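Local coordinates for RNA-binding protein Smaug (Drosophila melanogaster, PDB 1OXJ), which binds RNA through its SAM domain, which is joined here to a helical PHAT domain, at residues I23-F26 and K27-Y31; L35-E39 and D40-S44; T91-L95 and T96-P100. All coordinates share one frame; numbering follows the deposited sequence.

Contact 1: residues I23-F26 and K27-Y31; sequences IELF and KNMTY
Phe26 O is held by two donors: Met29 N, at 2.9 Å, and a water that also donates to Met29 O. The amide comes from above the carbonyl plane, 53° out of it, and the water bridges the carbonyls of Phe26 and Met29. Two residues earlier Lys27 N donates to Glu24 O over 3.1 Å, continuing the i to i+3 bonding of the 3-10 segment to its last turn. The side chains of the same pair close a salt bridge, Lys27 NZ to Glu24 OE1 at 2.7 Å. They run side by side on the exposed face, pointing the same way; the lysine bends at chi2, chi3 and chi4, curling its ammonium back over the preceding turn until it meets the carboxylate from above its plane rather than within it. Met29 returns to the apolar side. Its CG stands anti to the backbone N (chi1 -166°), which carries the thioether back past the Phe26 ring in a Met-aromatic contact. The sulfur lies 4.8 Å from the ring centroid and approaches obliquely, 48° off the ring normal, with SD nearest CD2 at 3.9 Å. A bend at chi3 then lays the methyl against Leu25, where CE comes within 3.5 Å of Leu25 O. The turn thus divides its two surfaces, with the ion pair facing outward and Phe26 and Met29 packing inward. Beyond it Thr30 is the N-cap of helix 31-34, and its backbone N bonds to Glu33. Within the SAM domain this link follows helix 10-16, whose Ile10 and Leu14 receive both Ile23 and Phe26, while Ile37, in the loop before helix 39-44, meets Phe26 and Met29.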
ATOM      1  N   ILE A  23      13.608 -12.490  -5.323  1.00 31.47           N
ATOM      2  CA  ILE A  23      14.105 -11.110  -5.322  1.00 33.48           C
ATOM      3  C   ILE A  23      14.994 -10.782  -6.533  1.00 34.53           C
ATOM      4  O   ILE A  23      14.889  -9.697  -7.118  1.00 32.66           O
ATOM      5  CB  ILE A  23      14.906 -10.806  -4.016  1.00 34.65           C
ATOM      6  CG1 ILE A  23      15.351  -9.343  -3.991  1.00 36.72           C
ATOM      7  CG2 ILE A  23      16.131 -11.693  -3.939  1.00 35.58           C
ATOM      8  CD1 ILE A  23      14.211  -8.347  -3.900  1.00 37.10           C
ATOM      9  N   GLU A  24      15.868 -11.708  -6.923  1.00 35.91           N
ATOM     10  CA  GLU A  24      16.771 -11.460  -8.050  1.00 35.82           C
ATOM     11  C   GLU A  24      16.095 -11.250  -9.399  1.00 36.17           C
ATOM     12  O   GLU A  24      16.664 -10.618 -10.292  1.00 34.76           O
ATOM     13  CB  GLU A  24      17.787 -12.594  -8.178  1.00 40.35           C
ATOM     14  CG  GLU A  24      18.785 -12.661  -7.030  1.00 45.35           C
ATOM     15  CD  GLU A  24      19.543 -11.367  -6.841  1.00 47.91           C
ATOM     16  OE1 GLU A  24      20.068 -10.829  -7.838  1.00 51.73           O
ATOM     17  OE2 GLU A  24      19.622 -10.885  -5.692  1.00 53.78           O
ATOM     18  N   LEU A  25      14.886 -11.778  -9.551  1.00 34.77           N
ATOM     19  CA  LEU A  25      14.153 -11.630 -10.796  1.00 33.37           C
ATOM     20  C   LEU A  25      13.914 -10.159 -11.124  1.00 34.08           C
ATOM     21  O   LEU A  25      13.850  -9.787 -12.301  1.00 33.71           O
ATOM     22  CB  LEU A  25      12.807 -12.349 -10.706  1.00 35.23           C
ATOM     23  CG  LEU A  25      11.817 -12.028 -11.827  1.00 34.60           C
ATOM     24  CD1 LEU A  25      12.436 -12.398 -13.170  1.00 37.86           C
ATOM     25  CD2 LEU A  25      10.531 -12.783 -11.600  1.00 40.96           C
ATOM     26  N   PHE A  26      13.799  -9.333 -10.083  1.00 34.70           N
ATOM     27  CA  PHE A  26      13.527  -7.897 -10.236  1.00 35.61           C
ATOM     28  C   PHE A  26      14.755  -6.986 -10.371  1.00 38.30           C
ATOM     29  O   PHE A  26      14.615  -5.776 -10.551  1.00 36.33           O
ATOM     30  CB  PHE A  26      12.659  -7.419  -9.061  1.00 33.34           C
ATOM     31  CG  PHE A  26      11.347  -8.139  -8.951  1.00 33.05           C
ATOM     32  CD1 PHE A  26      11.284  -9.432  -8.416  1.00 32.08           C
ATOM     33  CD2 PHE A  26      10.179  -7.555  -9.437  1.00 31.75           C
ATOM     34  CE1 PHE A  26      10.081 -10.129  -8.373  1.00 31.50           C
ATOM     35  CE2 PHE A  26       8.958  -8.248  -9.401  1.00 32.19           C
ATOM     36  CZ  PHE A  26       8.909  -9.534  -8.870  1.00 32.77           C
ATOM     37  N   LYS A  27      15.945  -7.579 -10.303  1.00 40.72           N
ATOM     38  CA  LYS A  27      17.229  -6.872 -10.388  1.00 44.45           C
ATOM     39  C   LYS A  27      17.256  -5.470 -11.009  1.00 46.30           C
ATOM     40  O   LYS A  27      17.423  -4.467 -10.304  1.00 48.89           O
ATOM     41  CB  LYS A  27      18.257  -7.757 -11.107  1.00 46.50           C
ATOM     42  CG  LYS A  27      19.643  -7.134 -11.244  1.00 49.53           C
ATOM     43  CD  LYS A  27      20.220  -6.675  -9.899  1.00 52.06           C
ATOM     44  CE  LYS A  27      20.419  -7.833  -8.922  1.00 54.23           C
ATOM     45  NZ  LYS A  27      19.121  -8.396  -8.432  1.00 56.83           N
ATOM     46  N   ASN A  28      17.126  -5.386 -12.322  1.00 46.38           N
ATOM     47  CA  ASN A  28      17.146  -4.070 -12.957  1.00 46.28           C
ATOM     48  C   ASN A  28      15.802  -3.755 -13.583  1.00 44.46           C
ATOM     49  O   ASN A  28      15.711  -2.948 -14.512  1.00 45.17           O
ATOM     50  CB  ASN A  28      18.229  -4.009 -14.029  1.00 47.76           C
ATOM     51  CG  ASN A  28      19.621  -4.045 -13.445  1.00 50.13           C
ATOM     52  OD1 ASN A  28      19.961  -3.242 -12.570  1.00 49.78           O
ATOM     53  ND2 ASN A  28      20.442  -4.976 -13.928  1.00 50.06           N
ATOM     54  N   MET A  29      14.762  -4.396 -13.063  1.00 40.30           N
ATOM     55  CA  MET A  29      13.415  -4.207 -13.580  1.00 37.14           C
ATOM     56  C   MET A  29      12.871  -2.849 -13.180  1.00 33.99           C
ATOM     57  O   MET A  29      13.061  -2.403 -12.047  1.00 34.06           O
ATOM     58  CB  MET A  29      12.485  -5.305 -13.041  1.00 32.71           C
ATOM     59  CG  MET A  29      11.152  -5.413 -13.772  1.00 32.13           C
ATOM     60  SD  MET A  29      10.206  -6.873 -13.261  1.00 20.52           S
ATOM     61  CE  MET A  29      11.194  -8.076 -13.772  1.00 23.26           C
ATOM     62  N   THR A  30      12.200  -2.188 -14.116  1.00 31.36           N
ATOM     63  CA  THR A  30      11.600  -0.895 -13.819  1.00 32.16           C
ATOM     64  C   THR A  30      10.195  -1.153 -13.307  1.00 30.99           C
ATOM     65  O   THR A  30       9.636  -2.243 -13.485  1.00 30.38           O
ATOM     66  CB  THR A  30      11.475  -0.013 -15.061  1.00 33.09           C
ATOM     67  OG1 THR A  30      10.504  -0.584 -15.951  1.00 31.07           O
ATOM     68  CG2 THR A  30      12.815   0.101 -15.758  1.00 34.51           C
ATOM     69  N   TYR A  31       9.620  -0.134 -12.688  1.00 28.64           N
ATOM     70  CA  TYR A  31       8.284  -0.223 -12.151  1.00 27.53           C
ATOM     71  C   TYR A  31       7.287  -0.616 -13.252  1.00 27.58           C
ATOM     72  O   TYR A  31       6.475  -1.527 -13.074  1.00 28.87           O
ATOM     73  CB  TYR A  31       7.921   1.121 -11.537  1.00 25.64           C
ATOM     74  CG  TYR A  31       6.532   1.187 -10.981  1.00 26.83           C
ATOM     75  CD1 TYR A  31       6.271   0.856  -9.651  1.00 27.22           C
ATOM     76  CD2 TYR A  31       5.475   1.606 -11.776  1.00 26.40           C
ATOM     77  CE1 TYR A  31       4.989   0.955  -9.132  1.00 26.14           C
ATOM     78  CE2 TYR A  31       4.190   1.706 -11.269  1.00 26.51           C
ATOM     79  CZ  TYR A  31       3.953   1.383  -9.951  1.00 28.96           C
ATOM     80  OH  TYR A  31       2.683   1.519  -9.447  1.00 30.64           O
TER
HETATM   81  O   HOH W   1      13.653  -3.267  -9.462  1.00 44.79           O

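Contact 2: residues L35-E39 and D40-S44; sequences LLITE and DFLQS
From Thr38 the backbone passes out of a loop into the first turn of helix 39-44, where Leu42 N donates to Thr38 O over 3.1 Å and Gln43 N to Glu39 O over 3.0 Å. The first of these bonds lies nearly along the C=O axis, with a C=O...N angle of 160°. Thr38 is the N-cap: its OG1, placed between the backbone N and the carbonyl carbon (chi1 54°), faces the helix start and accepts a weak bond from Phe41 N at 3.3 Å. The hydroxyl also touches Phe41 CB, the two side chains crossing at about a right angle, while Thr38 O lies at the edge of the phenyl ring, near its plane. Ile37, just before the cap, folds its two branches against different partners. CG2 presses on Leu42, 3.7 Å from CG and close to both methyls, whereas CG1 reaches Phe41 CE2 at 4.2 Å, obliquely to the ring. At the position after the cap the aliphatic part of Glu39 passes Gln43, one turn on, with CG 3.6 Å from NE2; the carboxylate and amide planes stand 69° apart. Ser44 folds back on Asp40 O, which accepts from both Ser44 N and Ser44 OG, arriving from opposite faces of the carbonyl plane. Leu42 and Glu39 also meet helix 49-77, through Ser52 for the leucine and His53 and Ala56 for the glutamate. The whole is a threonine N-cap flanked by a hydrophobic staple, Ile37 before the cap packing on Leu42, here starting a short helix of the SAM-domain bundle.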
ATOM      1  N   LEU A  35       4.755  -4.245 -13.773  1.00 33.20           N
ATOM      2  CA  LEU A  35       3.317  -4.296 -14.037  1.00 35.31           C
ATOM      3  C   LEU A  35       2.941  -5.046 -15.311  1.00 37.32           C
ATOM      4  O   LEU A  35       1.765  -5.286 -15.564  1.00 38.01           O
ATOM      5  CB  LEU A  35       2.724  -2.880 -14.073  1.00 36.23           C
ATOM      6  CG  LEU A  35       2.834  -2.108 -12.753  1.00 35.35           C
ATOM      7  CD1 LEU A  35       2.166  -0.746 -12.893  1.00 38.43           C
ATOM      8  CD2 LEU A  35       2.188  -2.904 -11.626  1.00 38.71           C
ATOM      9  N   LEU A  36       3.941  -5.423 -16.106  1.00 38.66           N
ATOM     10  CA  LEU A  36       3.698  -6.163 -17.342  1.00 39.44           C
ATOM     11  C   LEU A  36       3.856  -7.663 -17.126  1.00 38.68           C
ATOM     12  O   LEU A  36       3.641  -8.457 -18.041  1.00 41.23           O
ATOM     13  CB  LEU A  36       4.666  -5.706 -18.435  1.00 40.11           C
ATOM     14  CG  LEU A  36       4.495  -4.255 -18.889  1.00 42.10           C
ATOM     15  CD1 LEU A  36       5.521  -3.925 -19.965  1.00 41.94           C
ATOM     16  CD2 LEU A  36       3.082  -4.052 -19.409  1.00 43.07           C
ATOM     17  N   ILE A  37       4.227  -8.048 -15.910  1.00 37.31           N
ATOM     18  CA  ILE A  37       4.431  -9.454 -15.577  1.00 35.92           C
ATOM     19  C   ILE A  37       3.165 -10.297 -15.653  1.00 37.26           C
ATOM     20  O   ILE A  37       2.119  -9.921 -15.116  1.00 36.55           O
ATOM     21  CB  ILE A  37       5.028  -9.597 -14.162  1.00 35.76           C
ATOM     22  CG1 ILE A  37       6.485  -9.128 -14.171  1.00 33.65           C
ATOM     23  CG2 ILE A  37       4.912 -11.036 -13.683  1.00 34.28           C
ATOM     24  CD1 ILE A  37       7.131  -9.076 -12.797  1.00 32.21           C
ATOM     25  N   THR A  38       3.275 -11.442 -16.322  1.00 36.36           N
ATOM     26  CA  THR A  38       2.167 -12.384 -16.470  1.00 38.00           C
ATOM     27  C   THR A  38       2.614 -13.754 -15.975  1.00 39.23           C
ATOM     28  O   THR A  38       3.818 -14.031 -15.901  1.00 38.78           O
ATOM     29  CB  THR A  38       1.730 -12.515 -17.944  1.00 37.81           C
ATOM     30  OG1 THR A  38       2.865 -12.843 -18.754  1.00 37.56           O
ATOM     31  CG2 THR A  38       1.114 -11.220 -18.436  1.00 36.50           C
ATOM     32  N   GLU A  39       1.652 -14.609 -15.632  1.00 39.89           N
ATOM     33  CA  GLU A  39       1.963 -15.948 -15.139  1.00 41.39           C
ATOM     34  C   GLU A  39       2.786 -16.713 -16.167  1.00 40.46           C
ATOM     35  O   GLU A  39       3.694 -17.473 -15.820  1.00 39.34           O
ATOM     36  CB  GLU A  39       0.667 -16.719 -14.832  1.00 42.60           C
ATOM     37  CG  GLU A  39       0.881 -18.150 -14.358  1.00 46.50           C
ATOM     38  CD  GLU A  39      -0.423 -18.853 -13.986  1.00 48.35           C
ATOM     39  OE1 GLU A  39      -1.442 -18.630 -14.670  1.00 50.70           O
ATOM     40  OE2 GLU A  39      -0.427 -19.639 -13.020  1.00 48.65           O
ATOM     41  N   ASP A  40       2.464 -16.483 -17.436  1.00 41.07           N
ATOM     42  CA  ASP A  40       3.130 -17.134 -18.555  1.00 41.14           C
ATOM     43  C   ASP A  40       4.607 -16.740 -18.620  1.00 40.12           C
ATOM     44  O   ASP A  40       5.478 -17.582 -18.829  1.00 37.31           O
ATOM     45  CB  ASP A  40       2.395 -16.754 -19.838  1.00 46.84           C
ATOM     46  CG  ASP A  40       2.813 -17.585 -21.021  1.00 50.14           C
ATOM     47  OD1 ASP A  40       3.115 -18.785 -20.841  1.00 53.05           O
ATOM     48  OD2 ASP A  40       2.819 -17.037 -22.143  1.00 55.28           O
ATOM     49  N   PHE A  41       4.882 -15.453 -18.430  1.00 38.55           N
ATOM     50  CA  PHE A  41       6.248 -14.953 -18.440  1.00 36.25           C
ATOM     51  C   PHE A  41       7.055 -15.579 -17.303  1.00 34.08           C
ATOM     52  O   PHE A  41       8.195 -15.999 -17.493  1.00 32.13           O
ATOM     53  CB  PHE A  41       6.254 -13.425 -18.275  1.00 34.42           C
ATOM     54  CG  PHE A  41       7.567 -12.872 -17.779  1.00 35.11           C
ATOM     55  CD1 PHE A  41       8.683 -12.827 -18.611  1.00 34.27           C
ATOM     56  CD2 PHE A  41       7.698 -12.445 -16.457  1.00 34.35           C
ATOM     57  CE1 PHE A  41       9.908 -12.372 -18.135  1.00 33.13           C
ATOM     58  CE2 PHE A  41       8.916 -11.987 -15.970  1.00 34.10           C
ATOM     59  CZ  PHE A  41      10.028 -11.950 -16.807  1.00 32.88           C
ATOM     60  N   LEU A  42       6.463 -15.623 -16.115  1.00 32.31           N
ATOM     61  CA  LEU A  42       7.150 -16.173 -14.956  1.00 32.20           C
ATOM     62  C   LEU A  42       7.514 -17.643 -15.144  1.00 34.01           C
ATOM     63  O   LEU A  42       8.643 -18.056 -14.854  1.00 31.83           O
ATOM     64  CB  LEU A  42       6.287 -15.996 -13.701  1.00 31.69           C
ATOM     65  CG  LEU A  42       6.040 -14.537 -13.305  1.00 32.37           C
ATOM     66  CD1 LEU A  42       4.997 -14.478 -12.194  1.00 31.55           C
ATOM     67  CD2 LEU A  42       7.369 -13.891 -12.860  1.00 33.12           C
ATOM     68  N   GLN A  43       6.563 -18.436 -15.633  1.00 35.50           N
ATOM     69  CA  GLN A  43       6.825 -19.853 -15.853  1.00 38.01           C
ATOM     70  C   GLN A  43       7.977 -20.012 -16.838  1.00 38.77           C
ATOM     71  O   GLN A  43       8.806 -20.913 -16.699  1.00 40.27           O
ATOM     72  CB  GLN A  43       5.582 -20.556 -16.410  1.00 41.03           C
ATOM     73  CG  GLN A  43       4.461 -20.760 -15.417  1.00 45.56           C
ATOM     74  CD  GLN A  43       3.339 -21.614 -15.990  1.00 49.01           C
ATOM     75  OE1 GLN A  43       3.556 -22.768 -16.364  1.00 51.87           O
ATOM     76  NE2 GLN A  43       2.138 -21.051 -16.065  1.00 49.37           N
ATOM     77  N   SER A  44       8.033 -19.120 -17.824  1.00 39.12           N
ATOM     78  CA  SER A  44       9.073 -19.158 -18.847  1.00 39.40           C
ATOM     79  C   SER A  44      10.477 -18.844 -18.356  1.00 37.77           C
ATOM     80  O   SER A  44      11.455 -19.271 -18.973  1.00 37.37           O
ATOM     81  CB  SER A  44       8.725 -18.203 -19.984  1.00 40.51           C
ATOM     82  OG  SER A  44       7.555 -18.630 -20.657  1.00 47.56           O
TER

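Contact 3: residues T91-L95 and T96-P100; sequences TNIVL and TPMKP
Thr96 turns OG1 between its backbone N and carbonyl carbon (chi1 66°), which lets hydroxyl and amide grip one acceptor, Ile93 O. OG1 donates at 2.7 Å, in the carbonyl plane on a lone pair; the amide, at 2.9 Å, comes from above that plane, 55° out of it, and closes the type I beta turn Ile93 to Thr96. Thr96 CG2, on the other branch, rests 3.6 Å from Asn92 O. Met98, its chain bent at chi3, brings CE to 3.3 Å from Ile93 O, with Val94 O a little farther off, placing a methyl beside the carbonyls of the turn. Val94 O and Thr96 O are bridged by a water that donates to both. Thr96 OG1 is also hydrogen-bonded to Arg65 NH1 of helix 49-77, and Pro97 O to the same nitrogen. A valine in place of Thr96 would probably leave Ile93 O with the amide alone from this residue and deprive Arg65 of one of its mates. Near the middle of the chain, Ile93 O is satisfied by amide and hydroxyl, and Val94 O and Thr96 O by a water, while the threonine passes the bonding on to a guanidinium that is likely to polarise its hydroxyl.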
ATOM      1  N   THR A  91      -3.704  -2.361   4.785  1.00 33.22           N
ATOM      2  CA  THR A  91      -2.667  -3.305   5.187  1.00 32.40           C
ATOM      3  C   THR A  91      -2.049  -4.041   4.000  1.00 33.70           C
ATOM      4  O   THR A  91      -0.847  -4.342   3.993  1.00 31.12           O
ATOM      5  CB  THR A  91      -3.243  -4.337   6.172  1.00 33.34           C
ATOM      6  OG1 THR A  91      -3.522  -3.684   7.420  1.00 33.46           O
ATOM      7  CG2 THR A  91      -2.271  -5.483   6.384  1.00 36.90           C
ATOM      8  N   ASN A  92      -2.872  -4.321   2.994  1.00 31.68           N
ATOM      9  CA  ASN A  92      -2.409  -5.042   1.818  1.00 33.11           C
ATOM     10  C   ASN A  92      -1.869  -4.137   0.723  1.00 32.62           C
ATOM     11  O   ASN A  92      -1.555  -4.600  -0.371  1.00 32.83           O
ATOM     12  CB  ASN A  92      -3.544  -5.902   1.263  1.00 37.84           C
ATOM     13  CG  ASN A  92      -4.027  -6.925   2.268  1.00 41.03           C
ATOM     14  OD1 ASN A  92      -3.227  -7.662   2.841  1.00 45.67           O
ATOM     15  ND2 ASN A  92      -5.336  -6.977   2.488  1.00 43.75           N
ATOM     16  N   ILE A  93      -1.747  -2.850   1.019  1.00 32.14           N
ATOM     17  CA  ILE A  93      -1.241  -1.906   0.027  1.00 30.75           C
ATOM     18  C   ILE A  93       0.005  -1.170   0.521  1.00 30.78           C
ATOM     19  O   ILE A  93       0.906  -0.847  -0.261  1.00 28.38           O
ATOM     20  CB  ILE A  93      -2.334  -0.863  -0.329  1.00 30.64           C
ATOM     21  CG1 ILE A  93      -3.498  -1.559  -1.043  1.00 29.98           C
ATOM     22  CG2 ILE A  93      -1.754   0.250  -1.204  1.00 31.66           C
ATOM     23  CD1 ILE A  93      -4.631  -0.614  -1.417  1.00 30.35           C
ATOM     24  N   VAL A  94       0.067  -0.946   1.825  1.00 28.23           N
ATOM     25  CA  VAL A  94       1.171  -0.189   2.414  1.00 29.18           C
ATOM     26  C   VAL A  94       2.590  -0.664   2.078  1.00 30.32           C
ATOM     27  O   VAL A  94       3.511   0.156   1.973  1.00 30.63           O
ATOM     28  CB  VAL A  94       1.008  -0.095   3.942  1.00 28.80           C
ATOM     29  CG1 VAL A  94       1.231  -1.466   4.586  1.00 28.61           C
ATOM     30  CG2 VAL A  94       1.946   0.974   4.494  1.00 32.53           C
ATOM     31  N   LEU A  95       2.767  -1.965   1.877  1.00 30.73           N
ATOM     32  CA  LEU A  95       4.092  -2.506   1.558  1.00 30.86           C
ATOM     33  C   LEU A  95       4.358  -2.677   0.070  1.00 31.66           C
ATOM     34  O   LEU A  95       5.465  -3.057  -0.323  1.00 31.36           O
ATOM     35  CB  LEU A  95       4.294  -3.859   2.242  1.00 32.87           C
ATOM     36  CG  LEU A  95       4.133  -3.876   3.762  1.00 32.63           C
ATOM     37  CD1 LEU A  95       4.459  -5.265   4.292  1.00 34.34           C
ATOM     38  CD2 LEU A  95       5.039  -2.832   4.394  1.00 35.18           C
ATOM     39  N   THR A  96       3.353  -2.416  -0.762  1.00 30.33           N
ATOM     40  CA  THR A  96       3.525  -2.562  -2.211  1.00 30.69           C
ATOM     41  C   THR A  96       4.400  -1.472  -2.823  1.00 29.61           C
ATOM     42  O   THR A  96       4.477  -0.360  -2.303  1.00 30.70           O
ATOM     43  CB  THR A  96       2.164  -2.541  -2.948  1.00 28.56           C
ATOM     44  OG1 THR A  96       1.558  -1.249  -2.804  1.00 28.97           O
ATOM     45  CG2 THR A  96       1.236  -3.598  -2.378  1.00 28.13           C
ATOM     46  N   PRO A  97       5.066  -1.780  -3.951  1.00 28.70           N
ATOM     47  CA  PRO A  97       5.934  -0.823  -4.642  1.00 29.50           C
ATOM     48  C   PRO A  97       5.124   0.370  -5.123  1.00 29.21           C
ATOM     49  O   PRO A  97       4.145   0.213  -5.860  1.00 29.55           O
ATOM     50  CB  PRO A  97       6.496  -1.634  -5.811  1.00 29.43           C
ATOM     51  CG  PRO A  97       6.458  -3.051  -5.306  1.00 29.70           C
ATOM     52  CD  PRO A  97       5.138  -3.112  -4.578  1.00 30.14           C
ATOM     53  N   MET A  98       5.522   1.560  -4.685  1.00 29.51           N
ATOM     54  CA  MET A  98       4.842   2.785  -5.066  1.00 29.29           C
ATOM     55  C   MET A  98       5.837   3.810  -5.581  1.00 30.44           C
ATOM     56  O   MET A  98       6.891   4.027  -4.989  1.00 29.10           O
ATOM     57  CB  MET A  98       4.089   3.391  -3.872  1.00 29.53           C
ATOM     58  CG  MET A  98       2.914   2.568  -3.351  1.00 31.79           C
ATOM     59  SD  MET A  98       1.974   3.476  -2.040  1.00 26.44           S
ATOM     60  CE  MET A  98       1.986   2.272  -0.707  1.00 32.17           C
ATOM     61  N   LYS A  99       5.491   4.440  -6.693  1.00 28.72           N
ATOM     62  CA  LYS A  99       6.340   5.466  -7.271  1.00 30.97           C
ATOM     63  C   LYS A  99       6.223   6.719  -6.421  1.00 32.09           C
ATOM     64  O   LYS A  99       5.285   6.866  -5.639  1.00 30.35           O
ATOM     65  CB  LYS A  99       5.886   5.787  -8.692  1.00 32.03           C
ATOM     66  CG  LYS A  99       5.929   4.604  -9.647  1.00 35.06           C
ATOM     67  CD  LYS A  99       5.642   5.037 -11.077  1.00 40.49           C
ATOM     68  CE  LYS A  99       6.836   5.753 -11.688  1.00 42.99           C
ATOM     69  NZ  LYS A  99       6.628   6.037 -13.137  1.00 45.16           N
ATOM     70  N   PRO A 100       7.189   7.638  -6.552  1.00 33.90           N
ATOM     71  CA  PRO A 100       7.156   8.887  -5.780  1.00 34.33           C
ATOM     72  C   PRO A 100       5.861   9.666  -6.047  1.00 33.31           C
ATOM     73  O   PRO A 100       5.239   9.516  -7.103  1.00 31.37           O
ATOM     74  CB  PRO A 100       8.376   9.636  -6.297  1.00 35.56           C
ATOM     75  CG  PRO A 100       9.357   8.519  -6.585  1.00 36.74           C
ATOM     76  CD  PRO A 100       8.469   7.489  -7.271  1.00 35.13           C
TER
HETATM   77  O   HOH W   2       5.249   0.634   0.064  1.00 39.28           O

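How the contacts relate
The three contacts follow one another along the chain. Contacts 1 and 2 lie in the SAM domain, their centres about 13 Å apart, and share an apolar seam: Leu25 CD2 meets Leu42 CD2 at 3.6 Å, and Ile37 CD1 lies 3.8 Å from Met29 SD. Contact 3 belongs to the PHAT part of the chain, centred about 16 Å from contact 1, yet the two touch where the Tyr31 ring packs on the 96-100 segment, CD2 being 3.5 Å from Lys99 CD. Arg65 adds to this junction, bonding Thr96 and Pro97 and, weakly, Tyr31 OH. Contact 2 stays apart from contact 3, with nearest atoms about 7 Å away.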